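PDB 3I0P: malate dehydrogenase, which probably catalyses the NAD-dependent interconversion of malate and oxaloacetate, and binds NAD in a pocket completed by the second subunit. Local coordinates for residues 122-127 with 284-289; 128-133 with 141-146; 190-195 with 204-209. One frame throughout, in Å; residues are numbered along the deposited sequence.

Interaction 1 of 3, residues 122-127 with 284-289; sequences THFGIA and HFFIAI. With NAD (nicotinamide-adenine-dinucleotide), chain B.
Phe124 lies over one face of the His284 ring, and the pair joins the nicotinamide-binding loop of this malate/L-lactate dehydrogenase fold to its central mixed sheet. Residues 122-127 lead from strand 113-121 to helix 127-136. Residues 284-289 belong to strand 282-290, next to strand 113-121 in the sheet. The two rings form an offset stack, with centroids 4.7 Å apart and planes at 27°.

The Phe124 side chain can be followed outward. Phe124 CB is 4.0 Å from His284 NE2. CG stands between the backbone N and the carbonyl carbon (chi1 85°), which carries the ring toward the strand. Phe124 CD1 then comes over the centre of the imidazole, 3.7 Å from His284 ND1. Farther out, Phe124 CE1 meets Phe286 CE1 at 3.9 Å, an apolar contact. The other branch of the ring is turned to the coenzyme: Phe124 CE2 is 3.8 Å from N7N of NAD.

His284 also meets the loop backbone. His284 NE2 gives a weak hydrogen bond of 3.3 Å to Thr122 O, which lies at the ring edge, in the plane. The same nitrogen is hydrogen-bonded to Ser121 OG, and ND1 is hydrogen-bonded to Thr145 OG1. Partners at both nitrogens probably fix the rotation of the buried imidazole.

The far side of the loop binds NAD. The carboxamide nitrogen N7N of NAD lies over one face of the His123 ring and donates to Gly125 O at 2.9 Å. Asp181 and Glu330 are also hydrogen-bonded to the coenzyme, as are His245 and Lys246 of the second subunit. At the end of the loop, Ala127 N donates a nearly straight hydrogen bond to the ribose hydroxyl O2D of NAD, 2.9 Å long with an N-H...O angle of 164°.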
loop_
_atom_site.group_PDB
_atom_site.type_symbol
_atom_site.label_atom_id
_atom_site.label_comp_id
_atom_site.label_asym_id
_atom_site.label_seq_id
_atom_site.Cartn_x
_atom_site.Cartn_y
_atom_site.Cartn_z
ATOM N N THR A 122 3.222 18.099 13.387
ATOM C CA THR A 122 1.933 18.659 13.012
ATOM C C THR A 122 1.650 18.373 11.540
ATOM O O THR A 122 2.443 17.699 10.882
ATOM C CB THR A 122 1.858 20.184 13.298
ATOM O OG1 THR A 122 2.932 20.858 12.627
ATOM C CG2 THR A 122 1.943 20.459 14.801
ATOM N N HIS A 123 0.516 18.881 11.045
ATOM C CA HIS A 123 0.084 18.674 9.665
ATOM C C HIS A 123 1.213 18.940 8.670
ATOM O O HIS A 123 1.909 19.963 8.749
ATOM C CB HIS A 123 -1.114 19.563 9.356
ATOM C CG HIS A 123 -1.951 19.067 8.220
ATOM N ND1 HIS A 123 -1.803 19.525 6.931
ATOM C CD2 HIS A 123 -2.945 18.147 8.181
ATOM C CE1 HIS A 123 -2.670 18.912 6.144
ATOM N NE2 HIS A 123 -3.371 18.065 6.877
ATOM N N PHE A 124 1.406 18.010 7.742
ATOM C CA PHE A 124 2.550 18.091 6.844
ATOM C C PHE A 124 2.171 18.271 5.376
ATOM O O PHE A 124 2.991 18.051 4.484
ATOM C CB PHE A 124 3.552 16.937 7.116
ATOM C CG PHE A 124 3.245 15.627 6.419
ATOM C CD1 PHE A 124 4.156 14.586 6.501
ATOM C CD2 PHE A 124 2.081 15.435 5.677
ATOM C CE1 PHE A 124 3.920 13.366 5.863
ATOM C CE2 PHE A 124 1.840 14.227 5.018
ATOM C CZ PHE A 124 2.760 13.184 5.118
ATOM N N GLY A 125 0.933 18.699 5.138
ATOM C CA GLY A 125 0.452 18.986 3.794
ATOM C C GLY A 125 0.348 17.733 2.954
ATOM O O GLY A 125 -0.103 16.694 3.429
ATOM N N ILE A 126 0.773 17.818 1.700
ATOM C CA ILE A 126 0.655 16.670 0.804
ATOM C C ILE A 126 1.725 15.597 1.019
ATOM O O ILE A 126 2.925 15.896 1.054
ATOM C CB ILE A 126 0.570 17.087 -0.688
ATOM C CG1 ILE A 126 1.714 18.032 -1.079
ATOM C CG2 ILE A 126 -0.774 17.702 -0.969
ATOM C CD1 ILE A 126 1.982 18.038 -2.576
ATOM N N ALA A 127 1.295 14.347 1.167
ATOM C CA ALA A 127 2.254 13.264 1.395
ATOM C C ALA A 127 3.208 13.163 0.208
ATOM O O ALA A 127 4.415 12.953 0.377
ATOM C CB ALA A 127 1.543 11.940 1.645
ATOM N N HIS A 284 4.747 10.661 11.539
ATOM C CA HIS A 284 5.035 10.513 10.112
ATOM C C HIS A 284 6.122 9.457 9.940
ATOM O O HIS A 284 6.925 9.234 10.855
ATOM C CB HIS A 284 5.608 11.800 9.501
ATOM C CG HIS A 284 4.944 13.077 9.933
ATOM N ND1 HIS A 284 3.575 13.261 9.929
ATOM C CD2 HIS A 284 5.479 14.267 10.301
ATOM C CE1 HIS A 284 3.298 14.495 10.309
ATOM N NE2 HIS A 284 4.437 15.130 10.532
ATOM N N PHE A 285 6.177 8.839 8.763
ATOM C CA PHE A 285 7.313 7.988 8.385
ATOM C C PHE A 285 7.782 8.302 6.972
ATOM O O PHE A 285 6.985 8.737 6.128
ATOM C CB PHE A 285 6.981 6.497 8.502
ATOM C CG PHE A 285 6.011 5.997 7.468
ATOM C CD1 PHE A 285 6.471 5.365 6.319
ATOM C CD2 PHE A 285 4.639 6.144 7.654
ATOM C CE1 PHE A 285 5.578 4.885 5.352
ATOM C CE2 PHE A 285 3.733 5.670 6.697
ATOM C CZ PHE A 285 4.198 5.037 5.548
ATOM N N PHE A 286 9.074 8.071 6.728
ATOM C CA PHE A 286 9.702 8.360 5.440
ATOM C C PHE A 286 10.726 7.288 5.113
ATOM O O PHE A 286 11.678 7.077 5.875
ATOM C CB PHE A 286 10.376 9.735 5.462
ATOM C CG PHE A 286 9.470 10.837 5.910
ATOM C CD1 PHE A 286 8.582 11.426 5.018
ATOM C CD2 PHE A 286 9.495 11.278 7.228
ATOM C CE1 PHE A 286 7.729 12.435 5.420
ATOM C CE2 PHE A 286 8.651 12.293 7.642
ATOM C CZ PHE A 286 7.754 12.871 6.729
ATOM N N ILE A 287 10.509 6.614 3.984
ATOM C CA ILE A 287 11.386 5.551 3.518
ATOM C C ILE A 287 12.014 5.954 2.191
ATOM O O ILE A 287 11.326 6.446 1.306
ATOM C CB ILE A 287 10.619 4.214 3.339
ATOM C CG1 ILE A 287 10.036 3.733 4.666
ATOM C CG2 ILE A 287 11.516 3.120 2.711
ATOM C CD1 ILE A 287 9.282 2.421 4.536
ATOM N N ALA A 288 13.321 5.740 2.065
ATOM C CA ALA A 288 14.036 5.960 0.809
ATOM C C ALA A 288 14.859 4.724 0.417
ATOM O O ALA A 288 15.582 4.156 1.237
ATOM C CB ALA A 288 14.920 7.175 0.922
ATOM N N ILE A 289 14.724 4.308 -0.836
ATOM C CA ILE A 289 15.420 3.135 -1.353
ATOM C C ILE A 289 16.291 3.569 -2.526
ATOM O O ILE A 289 15.788 4.102 -3.514
ATOM C CB ILE A 289 14.426 2.045 -1.832
ATOM C CG1 ILE A 289 13.623 1.502 -0.654
ATOM C CG2 ILE A 289 15.154 0.922 -2.586
ATOM C CD1 ILE A 289 12.328 0.896 -1.060
HETATM P PA NAD B . -7.015 11.347 -5.037
HETATM O O1A NAD B . -7.110 12.740 -5.612
HETATM O O2A NAD B . -8.258 10.521 -4.961
HETATM O O5B NAD B . -5.908 10.576 -5.912
HETATM C C5B NAD B . -4.627 11.185 -6.150
HETATM C C4B NAD B . -3.593 10.187 -6.689
HETATM O O4B NAD B . -4.174 9.265 -7.621
HETATM C C3B NAD B . -2.477 10.868 -7.454
HETATM O O3B NAD B . -1.279 10.088 -7.297
HETATM C C2B NAD B . -2.945 10.823 -8.892
HETATM O O2B NAD B . -1.847 10.862 -9.805
HETATM C C1B NAD B . -3.644 9.480 -8.938
HETATM N N9A NAD B . -4.737 9.374 -9.949
HETATM C C8A NAD B . -5.875 10.083 -9.988
HETATM N N7A NAD B . -6.606 9.656 -11.041
HETATM C C5A NAD B . -5.920 8.665 -11.656
HETATM C C6A NAD B . -6.155 7.852 -12.770
HETATM N N6A NAD B . -7.287 7.977 -13.504
HETATM N N1A NAD B . -5.231 6.930 -13.134
HETATM C C2A NAD B . -4.097 6.784 -12.435
HETATM N N3A NAD B . -3.850 7.546 -11.361
HETATM C C4A NAD B . -4.743 8.492 -10.955
HETATM O O3 NAD B . -6.284 11.368 -3.585
HETATM P PN NAD B . -6.841 11.959 -2.173
HETATM O O1N NAD B . -7.005 10.787 -1.235
HETATM O O2N NAD B . -7.985 12.913 -2.414
HETATM O O5D NAD B . -5.618 12.839 -1.629
HETATM C C5D NAD B . -5.389 14.165 -2.115
HETATM C C4D NAD B . -4.269 14.835 -1.324
HETATM O O4D NAD B . -4.645 14.987 0.048
HETATM C C3D NAD B . -2.986 14.014 -1.329
HETATM O O3D NAD B . -1.929 14.852 -1.817
HETATM C C2D NAD B . -2.779 13.573 0.119
HETATM O O2D NAD B . -1.412 13.530 0.569
HETATM C C1D NAD B . -3.528 14.646 0.876
HETATM N N1N NAD B . -3.926 14.201 2.210
HETATM C C2N NAD B . -3.204 14.632 3.268
HETATM C C3N NAD B . -3.547 14.233 4.563
HETATM C C7N NAD B . -2.755 14.700 5.753
HETATM O O7N NAD B . -3.093 14.330 6.870
HETATM N N7N NAD B . -1.709 15.501 5.567
HETATM C C4N NAD B . -4.645 13.387 4.746
HETATM C C5N NAD B . -5.368 12.949 3.632
HETATM C C6N NAD B . -4.985 13.378 2.362
#

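Interaction 2 of 3, residues 128-133 with 141-146; sequences GYYSLL and GICGTN. With NAD (nicotinamide-adenine-dinucleotide), chain B.
This is a buried helix-on-strand contact, in which Ser131 and Tyr130 of helix 127-136 meet Gly141 and Cys143 of strand 139-145. The short segments run nearly antiparallel, at 158°, and their axes approach to 6.9 Å. The one hydrogen bond between them goes from Ser131 OG to Gly141 O, at 2.9 Å. The hydroxyl reaches the carbonyl from above its plane, 66° out of it. Gly141 has no side chain, and the backbones come close here: Gly141 CA is 4.5 Å from Ser131 CA.

The helix is the connection of a beta-alpha-beta crossover. It links strand 113-121 to the parallel strand 139-145, and the antiparallel strand 282-290 lies between the two.

Cys143 points its sulfur to the helix. Cys143 SG lies 3.8 Å from Tyr130 CB and is about as far from Ser131 OG. The Tyr130 ring extends past the sulfur, and its hydroxyl is hydrogen-bonded to Phe124 O. Toward the end of the strand the contact gives way to the coenzyme pocket, where Thr145 CG2 is 3.7 Å from O7N of NAD.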
loop_
_atom_site.group_PDB
_atom_site.type_symbol
_atom_site.label_atom_id
_atom_site.label_comp_id
_atom_site.label_asym_id
_atom_site.label_seq_id
_atom_site.Cartn_x
_atom_site.Cartn_y
_atom_site.Cartn_z
ATOM N N GLY A 128 2.651 13.357 -0.987
ATOM C CA GLY A 128 3.389 13.264 -2.239
ATOM C C GLY A 128 4.639 14.105 -2.297
ATOM O O GLY A 128 5.560 13.772 -3.037
ATOM N N TYR A 129 4.691 15.184 -1.519
ATOM C CA TYR A 129 5.823 16.114 -1.580
ATOM C C TYR A 129 7.110 15.428 -1.160
ATOM O O TYR A 129 8.138 15.556 -1.816
ATOM C CB TYR A 129 5.581 17.352 -0.705
ATOM C CG TYR A 129 6.758 18.312 -0.665
ATOM C CD1 TYR A 129 6.988 19.204 -1.712
ATOM C CD2 TYR A 129 7.655 18.315 0.410
ATOM C CE1 TYR A 129 8.071 20.085 -1.694
ATOM C CE2 TYR A 129 8.750 19.188 0.439
ATOM C CZ TYR A 129 8.941 20.074 -0.614
ATOM O OH TYR A 129 10.002 20.953 -0.602
ATOM N N TYR A 130 7.040 14.695 -0.057
ATOM C CA TYR A 130 8.215 14.036 0.504
ATOM C C TYR A 130 8.678 12.879 -0.383
ATOM O O TYR A 130 9.876 12.644 -0.531
ATOM C CB TYR A 130 7.935 13.623 1.956
ATOM C CG TYR A 130 7.322 14.779 2.704
ATOM C CD1 TYR A 130 8.124 15.791 3.260
ATOM C CD2 TYR A 130 5.939 14.913 2.784
ATOM C CE1 TYR A 130 7.550 16.885 3.895
ATOM C CE2 TYR A 130 5.363 15.994 3.419
ATOM C CZ TYR A 130 6.164 16.974 3.972
ATOM O OH TYR A 130 5.555 18.030 4.603
ATOM N N SER A 131 7.726 12.195 -1.009
ATOM C CA SER A 131 8.057 11.139 -1.959
ATOM C C SER A 131 8.740 11.707 -3.198
ATOM O O SER A 131 9.653 11.087 -3.747
ATOM C CB SER A 131 6.815 10.327 -2.341
ATOM O OG SER A 131 6.473 9.431 -1.288
ATOM N N LEU A 132 8.308 12.892 -3.627
ATOM C CA LEU A 132 8.935 13.559 -4.763
ATOM C C LEU A 132 10.404 13.895 -4.487
ATOM O O LEU A 132 11.246 13.763 -5.370
ATOM C CB LEU A 132 8.159 14.814 -5.170
ATOM C CG LEU A 132 6.798 14.620 -5.846
ATOM C CD1 LEU A 132 6.053 15.941 -5.918
ATOM C CD2 LEU A 132 6.926 14.006 -7.231
ATOM N N LEU A 133 10.714 14.309 -3.263
ATOM C CA LEU A 133 12.095 14.578 -2.884
ATOM C C LEU A 133 12.967 13.353 -3.130
ATOM O O LEU A 133 14.086 13.471 -3.625
ATOM C CB LEU A 133 12.192 15.005 -1.417
ATOM C CG LEU A 133 11.614 16.357 -0.981
ATOM C CD1 LEU A 133 11.712 16.471 0.549
ATOM C CD2 LEU A 133 12.307 17.550 -1.665
ATOM N N GLY A 141 10.691 6.600 -3.029
ATOM C CA GLY A 141 10.287 7.217 -1.766
ATOM C C GLY A 141 8.890 6.844 -1.311
ATOM O O GLY A 141 7.913 7.044 -2.031
ATOM N N ILE A 142 8.800 6.299 -0.109
ATOM C CA ILE A 142 7.530 5.865 0.459
ATOM C C ILE A 142 7.347 6.592 1.782
ATOM O O ILE A 142 8.265 6.636 2.606
ATOM C CB ILE A 142 7.487 4.324 0.682
ATOM C CG1 ILE A 142 7.733 3.577 -0.642
ATOM C CG2 ILE A 142 6.164 3.912 1.331
ATOM C CD1 ILE A 142 8.015 2.084 -0.494
ATOM N N CYS A 143 6.176 7.179 1.986
ATOM C CA CYS A 143 5.953 7.969 3.177
ATOM C C CYS A 143 4.472 8.068 3.499
ATOM O O CYS A 143 3.628 7.681 2.688
ATOM C CB CYS A 143 6.595 9.352 3.021
ATOM S SG CYS A 143 5.601 10.591 2.199
ATOM N N GLY A 144 4.165 8.565 4.696
ATOM C CA GLY A 144 2.789 8.678 5.162
ATOM C C GLY A 144 2.710 9.372 6.511
ATOM O O GLY A 144 3.733 9.713 7.116
ATOM N N THR A 145 1.485 9.585 6.978
ATOM C CA THR A 145 1.235 10.293 8.223
ATOM C C THR A 145 -0.055 9.751 8.799
ATOM O O THR A 145 -0.906 9.292 8.048
ATOM C CB THR A 145 1.110 11.843 7.996
ATOM O OG1 THR A 145 1.002 12.515 9.256
ATOM C CG2 THR A 145 -0.098 12.200 7.141
ATOM N N ASN A 146 -0.202 9.766 10.119
ATOM C CA ASN A 146 -1.531 9.573 10.682
ATOM C C ASN A 146 -2.235 10.920 10.829
ATOM O O ASN A 146 -1.627 11.966 10.592
ATOM C CB ASN A 146 -1.539 8.725 11.969
ATOM C CG ASN A 146 -0.666 9.290 13.097
ATOM O OD1 ASN A 146 -0.065 10.371 12.997
ATOM N ND2 ASN A 146 -0.603 8.534 14.195
HETATM P PA NAD B . -7.015 11.347 -5.037
HETATM O O1A NAD B . -7.110 12.740 -5.612
HETATM O O2A NAD B . -8.258 10.521 -4.961
HETATM O O5B NAD B . -5.908 10.576 -5.912
HETATM C C5B NAD B . -4.627 11.185 -6.150
HETATM C C4B NAD B . -3.593 10.187 -6.689
HETATM O O4B NAD B . -4.174 9.265 -7.621
HETATM C C3B NAD B . -2.477 10.868 -7.454
HETATM O O3B NAD B . -1.279 10.088 -7.297
HETATM C C2B NAD B . -2.945 10.823 -8.892
HETATM O O2B NAD B . -1.847 10.862 -9.805
HETATM C C1B NAD B . -3.644 9.480 -8.938
HETATM N N9A NAD B . -4.737 9.374 -9.949
HETATM C C8A NAD B . -5.875 10.083 -9.988
HETATM N N7A NAD B . -6.606 9.656 -11.041
HETATM C C5A NAD B . -5.920 8.665 -11.656
HETATM C C6A NAD B . -6.155 7.852 -12.770
HETATM N N6A NAD B . -7.287 7.977 -13.504
HETATM N N1A NAD B . -5.231 6.930 -13.134
HETATM C C2A NAD B . -4.097 6.784 -12.435
HETATM N N3A NAD B . -3.850 7.546 -11.361
HETATM C C4A NAD B . -4.743 8.492 -10.955
HETATM O O3 NAD B . -6.284 11.368 -3.585
HETATM P PN NAD B . -6.841 11.959 -2.173
HETATM O O1N NAD B . -7.005 10.787 -1.235
HETATM O O2N NAD B . -7.985 12.913 -2.414
HETATM O O5D NAD B . -5.618 12.839 -1.629
HETATM C C5D NAD B . -5.389 14.165 -2.115
HETATM C C4D NAD B . -4.269 14.835 -1.324
HETATM O O4D NAD B . -4.645 14.987 0.048
HETATM C C3D NAD B . -2.986 14.014 -1.329
HETATM O O3D NAD B . -1.929 14.852 -1.817
HETATM C C2D NAD B . -2.779 13.573 0.119
HETATM O O2D NAD B . -1.412 13.530 0.569
HETATM C C1D NAD B . -3.528 14.646 0.876
HETATM N N1N NAD B . -3.926 14.201 2.210
HETATM C C2N NAD B . -3.204 14.632 3.268
HETATM C C3N NAD B . -3.547 14.233 4.563
HETATM C C7N NAD B . -2.755 14.700 5.753
HETATM O O7N NAD B . -3.093 14.330 6.870
HETATM N N7N NAD B . -1.709 15.501 5.567
HETATM C C4N NAD B . -4.645 13.387 4.746
HETATM C C5N NAD B . -5.368 12.949 3.632
HETATM C C6N NAD B . -4.985 13.378 2.362
#

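Interaction 3 of 3, residues 190-195 with 204-209; sequences GRFEKY and KSWASM. With NAD (nicotinamide-adenine-dinucleotide), chain B.
In the diphosphate-binding side of the NAD pocket, Arg191 of helix 189-197 sets the edge of its guanidinium group over one face of Trp206. This is a cation-pi contact: Arg191 CZ is 4.8 Å from the centroid of the six-membered ring and 18° off its normal. The two planes are perpendicular, and Arg191 NH1 comes 3.5 Å from Trp206 CZ2. Arg191 CD also rests on the indole, 3.7 Å from Trp206 CH2. The other terminal nitrogen, Arg191 NH2, donates to the phosphate oxygen O2N of NAD at 2.9 Å, with an angle of 163°. Trp206 thus probably helps to place the arginine that binds the phosphate.

Tyr195, one turn farther along the helix, takes the edge of Trp206 toward its ring face in an offset edge-to-face pair, with centroids 5.6 Å apart. Phe192 fills in beside them: Phe192 CE1 is 3.8 Å from Trp206 CE3, and Phe192 CZ is 3.7 Å from Ala207 CB.

Trp206 NE1 is hydrogen-bonded to Val241 O of the second subunit. Within the chain, Phe192 also packs on Leu221 of helix 218-224 and Leu232 of strand 230-232, the partner of strand 207-209.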
loop_
_atom_site.group_PDB
_atom_site.type_symbol
_atom_site.label_atom_id
_atom_site.label_comp_id
_atom_site.label_asym_id
_atom_site.label_seq_id
_atom_site.Cartn_x
_atom_site.Cartn_y
_atom_site.Cartn_z
ATOM N N GLY A 190 -10.870 17.074 3.460
ATOM C CA GLY A 190 -10.700 18.285 2.660
ATOM C C GLY A 190 -11.535 18.349 1.395
ATOM O O GLY A 190 -11.945 19.432 0.974
ATOM N N ARG A 191 -11.788 17.192 0.786
ATOM C CA ARG A 191 -12.667 17.113 -0.381
ATOM C C ARG A 191 -14.107 17.481 0.011
ATOM O O ARG A 191 -14.855 18.051 -0.787
ATOM C CB ARG A 191 -12.609 15.717 -1.009
ATOM C CG ARG A 191 -13.039 15.662 -2.467
ATOM C CD ARG A 191 -13.144 14.232 -2.970
ATOM N NE ARG A 191 -11.877 13.506 -2.879
ATOM C CZ ARG A 191 -11.698 12.236 -3.243
ATOM N NH1 ARG A 191 -12.708 11.519 -3.731
ATOM N NH2 ARG A 191 -10.500 11.677 -3.119
ATOM N N PHE A 192 -14.478 17.161 1.249
ATOM C CA PHE A 192 -15.781 17.532 1.794
ATOM C C PHE A 192 -15.903 19.053 2.016
ATOM O O PHE A 192 -16.908 19.651 1.633
ATOM C CB PHE A 192 -16.088 16.728 3.067
ATOM C CG PHE A 192 -16.676 15.360 2.800
ATOM C CD1 PHE A 192 -15.900 14.339 2.265
ATOM C CD2 PHE A 192 -18.009 15.097 3.087
ATOM C CE1 PHE A 192 -16.449 13.082 2.010
ATOM C CE2 PHE A 192 -18.566 13.845 2.840
ATOM C CZ PHE A 192 -17.783 12.836 2.301
ATOM N N GLU A 193 -14.873 19.665 2.601
ATOM C CA GLU A 193 -14.792 21.127 2.763
ATOM C C GLU A 193 -14.913 21.818 1.408
ATOM O O GLU A 193 -15.508 22.888 1.292
ATOM C CB GLU A 193 -13.455 21.539 3.400
ATOM C CG GLU A 193 -13.082 20.835 4.711
ATOM C CD GLU A 193 -13.375 21.663 5.957
ATOM O OE1 GLU A 193 -13.589 21.062 7.036
ATOM O OE2 GLU A 193 -13.380 22.915 5.866
ATOM N N LYS A 194 -14.330 21.182 0.394
ATOM C CA LYS A 194 -14.325 21.659 -0.979
ATOM C C LYS A 194 -15.733 21.596 -1.552
ATOM O O LYS A 194 -16.226 22.571 -2.115
ATOM C CB LYS A 194 -13.371 20.791 -1.815
ATOM C CG LYS A 194 -12.464 21.545 -2.794
ATOM C CD LYS A 194 -13.064 21.658 -4.192
ATOM C CE LYS A 194 -12.966 20.357 -4.988
ATOM N NZ LYS A 194 -11.586 20.061 -5.465
ATOM N N TYR A 195 -16.386 20.447 -1.392
ATOM C CA TYR A 195 -17.734 20.243 -1.931
ATOM C C TYR A 195 -18.822 21.130 -1.282
ATOM O O TYR A 195 -19.788 21.510 -1.952
ATOM C CB TYR A 195 -18.105 18.758 -1.892
ATOM C CG TYR A 195 -17.604 17.966 -3.085
ATOM C CD1 TYR A 195 -16.302 18.123 -3.556
ATOM C CD2 TYR A 195 -18.432 17.047 -3.734
ATOM C CE1 TYR A 195 -15.841 17.399 -4.647
ATOM C CE2 TYR A 195 -17.977 16.314 -4.824
ATOM C CZ TYR A 195 -16.678 16.497 -5.272
ATOM O OH TYR A 195 -16.211 15.783 -6.347
ATOM N N LYS A 204 -21.960 8.600 -2.732
ATOM C CA LYS A 204 -22.600 7.826 -1.697
ATOM C C LYS A 204 -21.678 6.897 -0.974
ATOM O O LYS A 204 -21.959 6.495 0.125
ATOM C CB LYS A 204 -23.688 6.986 -2.319
ATOM N N SER A 205 -20.574 6.548 -1.614
ATOM C CA SER A 205 -19.618 5.622 -1.059
ATOM C C SER A 205 -18.647 6.254 -0.087
ATOM O O SER A 205 -18.073 5.568 0.697
ATOM C CB SER A 205 -18.849 4.893 -2.162
ATOM O OG SER A 205 -18.253 5.787 -3.060
ATOM N N TRP A 206 -18.477 7.559 -0.136
ATOM C CA TRP A 206 -17.472 8.205 0.674
ATOM C C TRP A 206 -17.698 8.184 2.180
ATOM O O TRP A 206 -16.798 7.997 2.946
ATOM C CB TRP A 206 -17.245 9.622 0.197
ATOM C CG TRP A 206 -16.877 9.697 -1.198
ATOM C CD1 TRP A 206 -16.603 8.683 -2.001
ATOM C CD2 TRP A 206 -16.735 10.864 -1.971
ATOM N NE1 TRP A 206 -16.303 9.119 -3.235
ATOM C CE2 TRP A 206 -16.373 10.471 -3.240
ATOM C CE3 TRP A 206 -16.876 12.215 -1.708
ATOM C CZ2 TRP A 206 -16.160 11.363 -4.237
ATOM C CZ3 TRP A 206 -16.643 13.083 -2.687
ATOM C CH2 TRP A 206 -16.304 12.668 -3.934
ATOM N N ALA A 207 -18.916 8.380 2.607
ATOM C CA ALA A 207 -19.190 8.550 4.033
ATOM C C ALA A 207 -20.580 8.068 4.440
ATOM O O ALA A 207 -21.429 7.782 3.596
ATOM C CB ALA A 207 -18.993 10.000 4.430
ATOM N N SER A 208 -20.795 7.971 5.749
ATOM C CA SER A 208 -22.058 7.514 6.306
ATOM C C SER A 208 -22.337 8.177 7.650
ATOM O O SER A 208 -21.408 8.546 8.377
ATOM C CB SER A 208 -22.064 5.990 6.456
ATOM O OG SER A 208 -22.185 5.352 5.196
ATOM N N MET A 209 -23.621 8.352 7.961
ATOM C CA MET A 209 -24.034 8.805 9.284
ATOM C C MET A 209 -23.948 7.599 10.203
ATOM O O MET A 209 -23.938 6.468 9.728
ATOM C CB MET A 209 -25.468 9.359 9.258
ATOM C CG MET A 209 -25.639 10.761 8.625
ATOM S SD MET A 209 -24.905 12.164 9.525
ATOM C CE MET A 209 -25.599 11.979 11.172
HETATM P PA NAD B . -7.015 11.347 -5.037
HETATM O O1A NAD B . -7.110 12.740 -5.612
HETATM O O2A NAD B . -8.258 10.521 -4.961
HETATM O O5B NAD B . -5.908 10.576 -5.912
HETATM C C5B NAD B . -4.627 11.185 -6.150
HETATM C C4B NAD B . -3.593 10.187 -6.689
HETATM O O4B NAD B . -4.174 9.265 -7.621
HETATM C C3B NAD B . -2.477 10.868 -7.454
HETATM O O3B NAD B . -1.279 10.088 -7.297
HETATM C C2B NAD B . -2.945 10.823 -8.892
HETATM O O2B NAD B . -1.847 10.862 -9.805
HETATM C C1B NAD B . -3.644 9.480 -8.938
HETATM N N9A NAD B . -4.737 9.374 -9.949
HETATM C C8A NAD B . -5.875 10.083 -9.988
HETATM N N7A NAD B . -6.606 9.656 -11.041
HETATM C C5A NAD B . -5.920 8.665 -11.656
HETATM C C6A NAD B . -6.155 7.852 -12.770
HETATM N N6A NAD B . -7.287 7.977 -13.504
HETATM N N1A NAD B . -5.231 6.930 -13.134
HETATM C C2A NAD B . -4.097 6.784 -12.435
HETATM N N3A NAD B . -3.850 7.546 -11.361
HETATM C C4A NAD B . -4.743 8.492 -10.955
HETATM O O3 NAD B . -6.284 11.368 -3.585
HETATM P PN NAD B . -6.841 11.959 -2.173
HETATM O O1N NAD B . -7.005 10.787 -1.235
HETATM O O2N NAD B . -7.985 12.913 -2.414
HETATM O O5D NAD B . -5.618 12.839 -1.629
HETATM C C5D NAD B . -5.389 14.165 -2.115
HETATM C C4D NAD B . -4.269 14.835 -1.324
HETATM O O4D NAD B . -4.645 14.987 0.048
HETATM C C3D NAD B . -2.986 14.014 -1.329
HETATM O O3D NAD B . -1.929 14.852 -1.817
HETATM C C2D NAD B . -2.779 13.573 0.119
HETATM O O2D NAD B . -1.412 13.530 0.569
HETATM C C1D NAD B . -3.528 14.646 0.876
HETATM N N1N NAD B . -3.926 14.201 2.210
HETATM C C2N NAD B . -3.204 14.632 3.268
HETATM C C3N NAD B . -3.547 14.233 4.563
HETATM C C7N NAD B . -2.755 14.700 5.753
HETATM O O7N NAD B . -3.093 14.330 6.870
HETATM N N7N NAD B . -1.709 15.501 5.567
HETATM C C4N NAD B . -4.645 13.387 4.746
HETATM C C5N NAD B . -5.368 12.949 3.632
HETATM C C6N NAD B . -4.985 13.378 2.362
#

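In the fold
Interactions 1 and 2 are neighbours in the core, with centres about 4 Å apart. They share the large mixed sheet, where strands 282-290 and 139-145 are adjacent, and Tyr130 touches residues of both. Interaction 3 is more peripheral, though still a buried contact. Its centre lies about 17 Å from the centre of the chain, against about 8 Å for the others, and it involves the small sheet of strands 207-209 and 230-232. The chemistry follows the place. Interaction 1 stacks rings, interaction 2 pairs a serine with a backbone carbonyl, and interaction 3 sets a charge on an indole. All three reach NAD: interactions 1 and 2 at its nicotinamide end, interaction 3 at its phosphates.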